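Local atomic coordinates of probable hydrolase (Pseudomonas aeruginosa, PDB entry 3OM8), a protein that probably hydrolyses 3-oxoadipate enol-lactone, as an enzyme of the alpha/beta hydrolase fold. Residues Gly155-Gly158 and Asn159-Pro162; Glu170-Val173 and Glu174-Arg177; Val221-Ala224 and Ser225-Glu228; Gln135-Glu138 and Arg139-Ala142. One frame throughout, in Å; residues are numbered along the deposited sequence.

From the N terminus, the chain meets contact 4 first, in helix 134-145. Contact 1 follows at the C-terminal end of helix 150-160, then contact 2 in the first turns of helix 171-181. These three lie in the helical insertion between strands 118-124 and 211-216, consistent with the cap of an alpha/beta hydrolase. Contact 3 comes last, where the loop after strand 211-216 enters helix 224-233. Each is local and closes no large loop. They stand in series; none nests or crosses. Contacts 1 and 2 pack together through L157, W160 and F161 against F176 and R177. Contact 1 also meets contact 3, where N159 and W160 touch V221. Contact 4 touches none of the others.

Contact 1. Residues Gly155-Gly158 and Asn159-Pro162; sequences GFLG and NWFP
The backbone oxygen of G155 is gripped twice by N159. The side-chain ND2 of N159 lies 2.7 Å from G155 O, and the backbone N of N159 lies 3.2 Å from the same G155 O. The amide donor comes from above the carbonyl plane. The backbone donor stays closer to that plane, tilted 16° from it. CG of N159 sits anti to its own carbonyl carbon (chi1 -70°), which brings the amide back along the helix. One residue on, W160 N bonds to F156 O at 2.8 Å.

That same oxygen lies over one face of the W160 indole. CB of F156 also stands over the indole, 4.0 Å from the centroid of the six-membered ring, a CH-pi contact. The two aromatic rings meet obliquely, with planes 54° apart, and F156 CD1 approaches W160 CZ2 to 3.5 Å. This is the C-terminal end of helix 150-160 in an alpha/beta hydrolase fold. The W160 ring meets the ring of H246, a member of a probable Ser-His-Asp triad with S101 and D219.

F161 is the first residue to leave helical geometry, yet its N still bonds to L157 O at 3.2 Å. The side chains of L157 and F161 run alongside each other, with L157 CD2 at the ring edge, 3.7 Å from F161 CE2. G158 O accepts a hydrogen bond from R201 of the second subunit.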
loop_
_atom_site.group_PDB
_atom_site.type_symbol
_atom_site.label_atom_id
_atom_site.label_comp_id
_atom_site.label_asym_id
_atom_site.label_seq_id
_atom_site.Cartn_x
_atom_site.Cartn_y
_atom_site.Cartn_z
ATOM N N GLY B 155 10.540 -19.314 18.422
ATOM C CA GLY B 155 9.215 -19.015 17.910
ATOM C C GLY B 155 9.168 -17.610 17.351
ATOM O O GLY B 155 8.887 -17.411 16.171
ATOM N N PHE B 156 9.455 -16.627 18.197
ATOM C CA PHE B 156 9.408 -15.240 17.771
ATOM C C PHE B 156 10.359 -14.933 16.620
ATOM O O PHE B 156 9.945 -14.367 15.612
ATOM C CB PHE B 156 9.730 -14.304 18.919
ATOM C CG PHE B 156 8.599 -14.102 19.876
ATOM C CD1 PHE B 156 7.575 -13.212 19.581
ATOM C CD2 PHE B 156 8.572 -14.782 21.092
ATOM C CE1 PHE B 156 6.539 -13.005 20.472
ATOM C CE2 PHE B 156 7.539 -14.582 21.985
ATOM C CZ PHE B 156 6.521 -13.687 21.678
ATOM N N LEU B 157 11.634 -15.275 16.785
ATOM C CA LEU B 157 12.623 -14.970 15.758
ATOM C C LEU B 157 12.215 -15.572 14.420
ATOM O O LEU B 157 12.419 -14.975 13.372
ATOM C CB LEU B 157 14.014 -15.458 16.162
ATOM C CG LEU B 157 14.637 -14.769 17.377
ATOM C CD1 LEU B 157 15.951 -15.436 17.745
ATOM C CD2 LEU B 157 14.842 -13.284 17.124
ATOM N N GLY B 158 11.619 -16.754 14.466
ATOM C CA GLY B 158 11.195 -17.437 13.264
ATOM C C GLY B 158 10.067 -16.726 12.544
ATOM O O GLY B 158 9.990 -16.792 11.318
ATOM N N ASN B 159 9.197 -16.048 13.296
ATOM C CA ASN B 159 8.105 -15.275 12.699
ATOM C C ASN B 159 8.505 -13.852 12.339
ATOM O O ASN B 159 7.882 -13.230 11.484
ATOM C CB ASN B 159 6.895 -15.209 13.632
ATOM C CG ASN B 159 6.189 -16.541 13.763
ATOM O OD1 ASN B 159 5.329 -16.899 12.951
ATOM N ND2 ASN B 159 6.558 -17.290 14.783
ATOM N N TRP B 160 9.528 -13.342 13.016
ATOM C CA TRP B 160 9.915 -11.939 12.916
ATOM C C TRP B 160 10.820 -11.672 11.723
ATOM O O TRP B 160 10.755 -10.616 11.119
ATOM C CB TRP B 160 10.676 -11.510 14.161
ATOM C CG TRP B 160 9.844 -11.200 15.366
ATOM C CD1 TRP B 160 8.484 -11.187 15.456
ATOM C CD2 TRP B 160 10.338 -10.851 16.664
ATOM N NE1 TRP B 160 8.102 -10.849 16.734
ATOM C CE2 TRP B 160 9.222 -10.629 17.490
ATOM C CE3 TRP B 160 11.618 -10.691 17.203
ATOM C CZ2 TRP B 160 9.346 -10.256 18.820
ATOM C CZ3 TRP B 160 11.739 -10.318 18.524
ATOM C CH2 TRP B 160 10.612 -10.109 19.319
ATOM N N PHE B 161 11.692 -12.617 11.409
ATOM C CA PHE B 161 12.698 -12.367 10.399
ATOM C C PHE B 161 12.561 -13.271 9.184
ATOM O O PHE B 161 12.105 -14.422 9.293
ATOM C CB PHE B 161 14.110 -12.493 10.990
ATOM C CG PHE B 161 14.413 -11.477 12.045
ATOM C CD1 PHE B 161 14.587 -10.146 11.715
ATOM C CD2 PHE B 161 14.507 -11.848 13.372
ATOM C CE1 PHE B 161 14.856 -9.201 12.691
ATOM C CE2 PHE B 161 14.772 -10.911 14.346
ATOM C CZ PHE B 161 14.954 -9.591 14.009
ATOM N N PRO B 162 12.958 -12.741 8.014
ATOM C CA PRO B 162 13.128 -13.566 6.819
ATOM C C PRO B 162 14.020 -14.741 7.184
ATOM O O PRO B 162 15.083 -14.524 7.759
ATOM C CB PRO B 162 13.874 -12.630 5.857
ATOM C CG PRO B 162 13.505 -11.253 6.297
ATOM C CD PRO B 162 13.335 -11.331 7.784
#

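Contact 2. Residues Glu170-Val173 and Glu174-Arg177; sequences EPVV and ERFR
F176 packs against V172, one helical turn earlier. Their side chains lie side by side and point the same way, with V172 CG2 4.1 Å from F176 CE2. The V172 carbonyl oxygen lies at the edge of the F176 ring, in its plane, 3.2 Å from CD2. The same V172 O accepts the backbone N of F176 at 3.2 Å. The tightly packed part belongs to F176 and V173, both buried. F176 touches W160 and L157 of helix 150-160 and L247. V173 rests against L165 and L166 of helix 163-167.

V172 marks the border with the looser, solvent side. R175 bends at chi2 and chi3, and its guanidinium folds back across V172. One guanidinium face lies over V172 CA, 3.7 Å from NH1, and NH2 reaches V172 CG2.

On another flank, NE of R177 meets OE2 of exposed E174 at 2.9 Å in a salt bridge. The bond is fairly straight, 160° at the hydrogen, and uses the syn side of the oxygen. R177 CG is anti to the backbone N (chi1 -175°), and the bend at chi3 turns the guanidinium edge to the carboxylate. This guanidinium also packs on L157.

E170 is the N-cap residue, and its O accepts E174 N at 3.0 Å. The arrangement is an amphipathic helix start with an i, i+3 salt bridge. It lies between strands 118-124 and 211-216, consistent with the cap of alpha/beta hydrolases.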
loop_
_atom_site.group_PDB
_atom_site.type_symbol
_atom_site.label_atom_id
_atom_site.label_comp_id
_atom_site.label_asym_id
_atom_site.label_seq_id
_atom_site.Cartn_x
_atom_site.Cartn_y
_atom_site.Cartn_z
ATOM N N GLU B 170 23.236 -13.220 12.085
ATOM C CA GLU B 170 23.248 -11.761 12.005
ATOM C C GLU B 170 23.314 -11.120 13.381
ATOM O O GLU B 170 22.511 -11.439 14.256
ATOM C CB GLU B 170 22.008 -11.249 11.270
ATOM C CG GLU B 170 21.953 -11.629 9.807
ATOM C CD GLU B 170 23.091 -11.033 9.001
ATOM O OE1 GLU B 170 23.169 -9.789 8.913
ATOM O OE2 GLU B 170 23.903 -11.808 8.450
ATOM N N PRO B 171 24.263 -10.194 13.571
ATOM C CA PRO B 171 24.429 -9.522 14.862
ATOM C C PRO B 171 23.130 -8.872 15.322
ATOM O O PRO B 171 22.880 -8.775 16.522
ATOM C CB PRO B 171 25.483 -8.451 14.568
ATOM C CG PRO B 171 26.244 -8.983 13.398
ATOM C CD PRO B 171 25.236 -9.727 12.569
ATOM N N VAL B 172 22.307 -8.432 14.377
ATOM C CA VAL B 172 21.044 -7.791 14.729
ATOM C C VAL B 172 20.044 -8.825 15.250
ATOM O O VAL B 172 19.297 -8.559 16.192
ATOM C CB VAL B 172 20.438 -7.019 13.541
ATOM C CG1 VAL B 172 19.971 -7.985 12.472
ATOM C CG2 VAL B 172 19.284 -6.147 13.997
ATOM N N VAL B 173 20.034 -10.001 14.633
ATOM C CA VAL B 173 19.143 -11.069 15.061
ATOM C C VAL B 173 19.505 -11.501 16.479
ATOM O O VAL B 173 18.636 -11.662 17.328
ATOM C CB VAL B 173 19.207 -12.280 14.110
ATOM C CG1 VAL B 173 18.378 -13.427 14.659
ATOM C CG2 VAL B 173 18.713 -11.891 12.733
ATOM N N GLU B 174 20.798 -11.660 16.729
ATOM C CA GLU B 174 21.284 -12.052 18.035
ATOM C C GLU B 174 20.942 -11.035 19.114
ATOM O O GLU B 174 20.725 -11.408 20.265
ATOM C CB GLU B 174 22.781 -12.341 17.981
ATOM C CG GLU B 174 23.058 -13.626 17.235
ATOM C CD GLU B 174 22.163 -14.756 17.724
ATOM O OE1 GLU B 174 22.157 -15.014 18.949
ATOM O OE2 GLU B 174 21.461 -15.376 16.893
ATOM N N ARG B 175 20.864 -9.761 18.741
ATOM C CA ARG B 175 20.447 -8.744 19.697
ATOM C C ARG B 175 18.990 -8.920 20.070
ATOM O O ARG B 175 18.629 -8.742 21.233
ATOM C CB ARG B 175 20.698 -7.332 19.182
ATOM C CG ARG B 175 21.980 -6.701 19.718
ATOM C CD ARG B 175 22.727 -5.933 18.628
ATOM N NE ARG B 175 21.871 -4.951 17.969
ATOM C CZ ARG B 175 22.067 -4.495 16.732
ATOM N NH1 ARG B 175 23.092 -4.941 16.010
ATOM N NH2 ARG B 175 21.232 -3.599 16.213
ATOM N N PHE B 176 18.154 -9.268 19.095
ATOM C CA PHE B 176 16.758 -9.590 19.391
ATOM C C PHE B 176 16.618 -10.941 20.112
ATOM O O PHE B 176 15.734 -11.119 20.941
ATOM C CB PHE B 176 15.882 -9.529 18.137
ATOM C CG PHE B 176 15.524 -8.120 17.727
ATOM C CD1 PHE B 176 14.334 -7.541 18.141
ATOM C CD2 PHE B 176 16.396 -7.367 16.965
ATOM C CE1 PHE B 176 14.016 -6.246 17.784
ATOM C CE2 PHE B 176 16.083 -6.067 16.612
ATOM C CZ PHE B 176 14.891 -5.509 17.015
ATOM N N ARG B 177 17.484 -11.894 19.800
ATOM C CA ARG B 177 17.465 -13.145 20.540
ATOM C C ARG B 177 17.713 -12.853 22.022
ATOM O O ARG B 177 17.005 -13.363 22.889
ATOM C CB ARG B 177 18.502 -14.131 20.005
ATOM C CG ARG B 177 18.425 -15.492 20.686
ATOM C CD ARG B 177 19.529 -16.418 20.229
ATOM N NE ARG B 177 19.538 -16.539 18.778
ATOM C CZ ARG B 177 18.774 -17.386 18.096
ATOM N NH1 ARG B 177 17.935 -18.194 18.746
ATOM N NH2 ARG B 177 18.850 -17.419 16.766
#

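Contact 3. Residues Val221-Ala224 and Ser225-Glu228; sequences VTAA and SHGE
A223 meets H226 one turn into the helix. The carbonyl oxygen of A223 takes the backbone N of H226 at 2.8 Å. The donor stands well above the carbonyl plane, 56° out of it. H226 CB also lies close to A223 O, at 3.1 Å. The first torsion puts CG of H226 anti to its own carbonyl carbon (chi1 -77°). The ring therefore turns back over the A223 backbone, with A223 N over one of its faces.

The next oxygen, A224 O, accepts E228 N at 3.0 Å. That bond is fairly straight, 161° at the hydrogen. A weaker one reaches A224 O from G227 N. CG of E228 lies 3.4 Å from A224 O, so the start of its extended side chain rests on the carbonyl.

A223 is the N-cap of helix 224-233, which follows strand 211-216 and its loop in the alpha/beta hydrolase fold. In that loop T222 OG1 is hydrogen-bonded to D219, the acid of a probable Ser-His-Asp triad. V221 and T222 also touch its histidine, H246.

Farther out, H226 packs on S127 and L130. S225 OG is hydrogen-bonded to E228 of the second subunit, which also packs on A223 and A224.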
loop_
_atom_site.group_PDB
_atom_site.type_symbol
_atom_site.label_atom_id
_atom_site.label_comp_id
_atom_site.label_asym_id
_atom_site.label_seq_id
_atom_site.Cartn_x
_atom_site.Cartn_y
_atom_site.Cartn_z
ATOM N N VAL B 221 2.851 -12.517 11.683
ATOM C CA VAL B 221 2.348 -12.102 12.988
ATOM C C VAL B 221 1.150 -11.156 12.823
ATOM O O VAL B 221 0.018 -11.497 13.165
ATOM C CB VAL B 221 3.451 -11.411 13.809
ATOM C CG1 VAL B 221 2.920 -11.005 15.175
ATOM C CG2 VAL B 221 4.654 -12.327 13.955
ATOM N N THR B 222 1.408 -9.966 12.286
ATOM C CA THR B 222 0.357 -9.005 11.975
ATOM C C THR B 222 0.276 -8.855 10.454
ATOM O O THR B 222 1.002 -8.051 9.859
ATOM C CB THR B 222 0.636 -7.639 12.623
ATOM O OG1 THR B 222 2.018 -7.308 12.450
ATOM C CG2 THR B 222 0.340 -7.679 14.113
ATOM N N ALA B 223 -0.597 -9.645 9.834
ATOM C CA ALA B 223 -0.688 -9.722 8.386
ATOM C C ALA B 223 -0.924 -8.356 7.727
ATOM O O ALA B 223 -1.558 -7.465 8.302
ATOM C CB ALA B 223 -1.772 -10.706 7.989
ATOM N N ALA B 224 -0.404 -8.190 6.518
ATOM C CA ALA B 224 -0.613 -6.944 5.796
ATOM C C ALA B 224 -2.096 -6.567 5.774
ATOM O O ALA B 224 -2.444 -5.422 6.028
ATOM C CB ALA B 224 -0.042 -7.034 4.382
ATOM N N SER B 225 -2.972 -7.530 5.503
ATOM C CA SER B 225 -4.401 -7.239 5.418
ATOM C C SER B 225 -4.944 -6.613 6.706
ATOM O O SER B 225 -5.917 -5.849 6.673
ATOM C CB SER B 225 -5.190 -8.500 5.081
ATOM O OG SER B 225 -5.109 -9.446 6.140
ATOM N N HIS B 226 -4.314 -6.936 7.834
ATOM C CA HIS B 226 -4.709 -6.379 9.130
ATOM C C HIS B 226 -4.524 -4.876 9.159
ATOM O O HIS B 226 -5.400 -4.133 9.603
ATOM C CB HIS B 226 -3.867 -6.979 10.250
ATOM C CG HIS B 226 -4.279 -8.362 10.641
ATOM N ND1 HIS B 226 -4.506 -9.362 9.721
ATOM C CD2 HIS B 226 -4.492 -8.914 11.854
ATOM C CE1 HIS B 226 -4.849 -10.470 10.353
ATOM N NE2 HIS B 226 -4.846 -10.222 11.647
ATOM N N GLY B 227 -3.365 -4.432 8.698
ATOM C CA GLY B 227 -3.075 -3.012 8.693
ATOM C C GLY B 227 -3.868 -2.291 7.599
ATOM O O GLY B 227 -4.228 -1.125 7.759
ATOM N N GLU B 228 -4.140 -2.984 6.496
ATOM C CA GLU B 228 -4.990 -2.410 5.445
ATOM C C GLU B 228 -6.378 -2.172 6.008
ATOM O O GLU B 228 -7.002 -1.161 5.710
ATOM C CB GLU B 228 -5.080 -3.318 4.221
ATOM C CG GLU B 228 -3.753 -3.545 3.534
ATOM C CD GLU B 228 -3.815 -4.638 2.485
ATOM O OE1 GLU B 228 -2.779 -4.896 1.834
ATOM O OE2 GLU B 228 -4.896 -5.239 2.309
#

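Contact 4. Residues Gln135-Glu138 and Arg139-Ala142; sequences QWDE and RIAA
R139 lies along Q135 and over W136. Its NH2 bonds to Q135 OE1 at 3.1 Å, but the bond is weak, bent to 127° at the hydrogen. The amide and guanidinium planes are 46° apart. The other amide atom of Q135, NE2, is taken by P132 O, so both ends of the amide have partners. Q135 CG stands between its backbone N and carbonyl carbon (chi1 65°), and the chain then runs extended beside the arginine.

The same NH2 also sits over one face of the W136 indole, 3.4 Å from W136 CH2. R139 CZ stands over the six-membered ring of W136, a cation-pi contact. The guanidinium does not lie flat on the ring. It meets the face with its edge, and the indole probably helps to offset its charge. Q135 CG lies over the same indole. W136 NE1 is satisfied by L130 O.

Backbone acceptors are used in turn. Q135 O takes R139 N, with the donor above the carbonyl plane, and R139 CG lies only 3.0 Å from Q135 O. W136 O accepts I140 N at 2.8 Å, D137 O accepts A141 N at 3.0 Å, and E138 O accepts A142 N at 3.0 Å.

D137 OD1 forms a salt bridge with R196 of helix 185-196. I140 and W136 touch that helix too. The pattern is that of a surface alpha-helix, with i, i+3 cation-pi and i, i+4 amide-guanidinium pairs along one flank. Helix 134-145 lies between strands 118-124 and 211-216, consistent with the cap of the alpha/beta hydrolase fold.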
loop_
_atom_site.group_PDB
_atom_site.type_symbol
_atom_site.label_atom_id
_atom_site.label_comp_id
_atom_site.label_asym_id
_atom_site.label_seq_id
_atom_site.Cartn_x
_atom_site.Cartn_y
_atom_site.Cartn_z
ATOM N N GLN B 135 -5.489 -19.429 20.328
ATOM C CA GLN B 135 -4.051 -19.536 20.146
ATOM C C GLN B 135 -3.257 -18.807 21.229
ATOM O O GLN B 135 -2.077 -19.093 21.427
ATOM C CB GLN B 135 -3.661 -18.988 18.780
ATOM C CG GLN B 135 -3.933 -17.511 18.643
ATOM C CD GLN B 135 -3.913 -17.063 17.212
ATOM O OE1 GLN B 135 -2.862 -17.035 16.575
ATOM N NE2 GLN B 135 -5.082 -16.710 16.691
ATOM N N TRP B 136 -3.891 -17.855 21.911
ATOM C CA TRP B 136 -3.180 -17.057 22.903
ATOM C C TRP B 136 -3.171 -17.737 24.274
ATOM O O TRP B 136 -2.177 -17.671 24.993
ATOM C CB TRP B 136 -3.734 -15.632 22.974
ATOM C CG TRP B 136 -3.624 -14.929 21.655
ATOM C CD1 TRP B 136 -4.638 -14.664 20.785
ATOM C CD2 TRP B 136 -2.420 -14.437 21.032
ATOM N NE1 TRP B 136 -4.146 -14.025 19.671
ATOM C CE2 TRP B 136 -2.790 -13.877 19.796
ATOM C CE3 TRP B 136 -1.073 -14.409 21.407
ATOM C CZ2 TRP B 136 -1.859 -13.294 18.929
ATOM C CZ3 TRP B 136 -0.154 -13.841 20.554
ATOM C CH2 TRP B 136 -0.549 -13.286 19.321
ATOM N N ASP B 137 -4.274 -18.396 24.619
ATOM C CA ASP B 137 -4.338 -19.219 25.822
ATOM C C ASP B 137 -3.309 -20.337 25.753
ATOM O O ASP B 137 -2.596 -20.595 26.715
ATOM C CB ASP B 137 -5.736 -19.802 25.992
ATOM C CG ASP B 137 -6.718 -18.795 26.543
ATOM O OD1 ASP B 137 -6.319 -17.979 27.402
ATOM O OD2 ASP B 137 -7.889 -18.825 26.122
ATOM N N GLU B 138 -3.228 -20.993 24.603
ATOM C CA GLU B 138 -2.199 -21.999 24.377
ATOM C C GLU B 138 -0.798 -21.433 24.581
ATOM O O GLU B 138 0.062 -22.089 25.166
ATOM C CB GLU B 138 -2.312 -22.585 22.970
ATOM C CG GLU B 138 -3.554 -23.424 22.768
ATOM C CD GLU B 138 -3.707 -23.901 21.337
ATOM O OE1 GLU B 138 -2.750 -23.734 20.546
ATOM O OE2 GLU B 138 -4.787 -24.441 21.008
ATOM N N ARG B 139 -0.572 -20.214 24.100
ATOM C CA ARG B 139 0.748 -19.598 24.195
ATOM C C ARG B 139 1.075 -19.144 25.617
ATOM O O ARG B 139 2.234 -19.137 26.030
ATOM C CB ARG B 139 0.863 -18.437 23.210
ATOM C CG ARG B 139 0.904 -18.891 21.761
ATOM C CD ARG B 139 0.787 -17.726 20.801
ATOM N NE ARG B 139 0.977 -18.152 19.416
ATOM C CZ ARG B 139 0.370 -17.600 18.366
ATOM N NH1 ARG B 139 0.613 -18.063 17.148
ATOM N NH2 ARG B 139 -0.479 -16.592 18.530
ATOM N N ILE B 140 0.045 -18.759 26.361
ATOM C CA ILE B 140 0.204 -18.406 27.762
ATOM C C ILE B 140 0.598 -19.658 28.576
ATOM O O ILE B 140 1.579 -19.644 29.330
ATOM C CB ILE B 140 -1.097 -17.763 28.310
ATOM C CG1 ILE B 140 -1.293 -16.366 27.708
ATOM C CG2 ILE B 140 -1.085 -17.710 29.838
ATOM C CD1 ILE B 140 -2.655 -15.758 27.975
ATOM N N ALA B 141 -0.151 -20.742 28.399
ATOM C CA ALA B 141 0.109 -21.967 29.148
ATOM C C ALA B 141 1.501 -22.498 28.820
ATOM O O ALA B 141 2.252 -22.878 29.710
ATOM C CB ALA B 141 -0.953 -23.014 28.851
ATOM N N ALA B 142 1.843 -22.495 27.538
ATOM C CA ALA B 142 3.133 -22.993 27.074
ATOM C C ALA B 142 4.328 -22.175 27.572
ATOM O O ALA B 142 5.354 -22.744 27.942
ATOM C CB ALA B 142 3.152 -23.067 25.533
#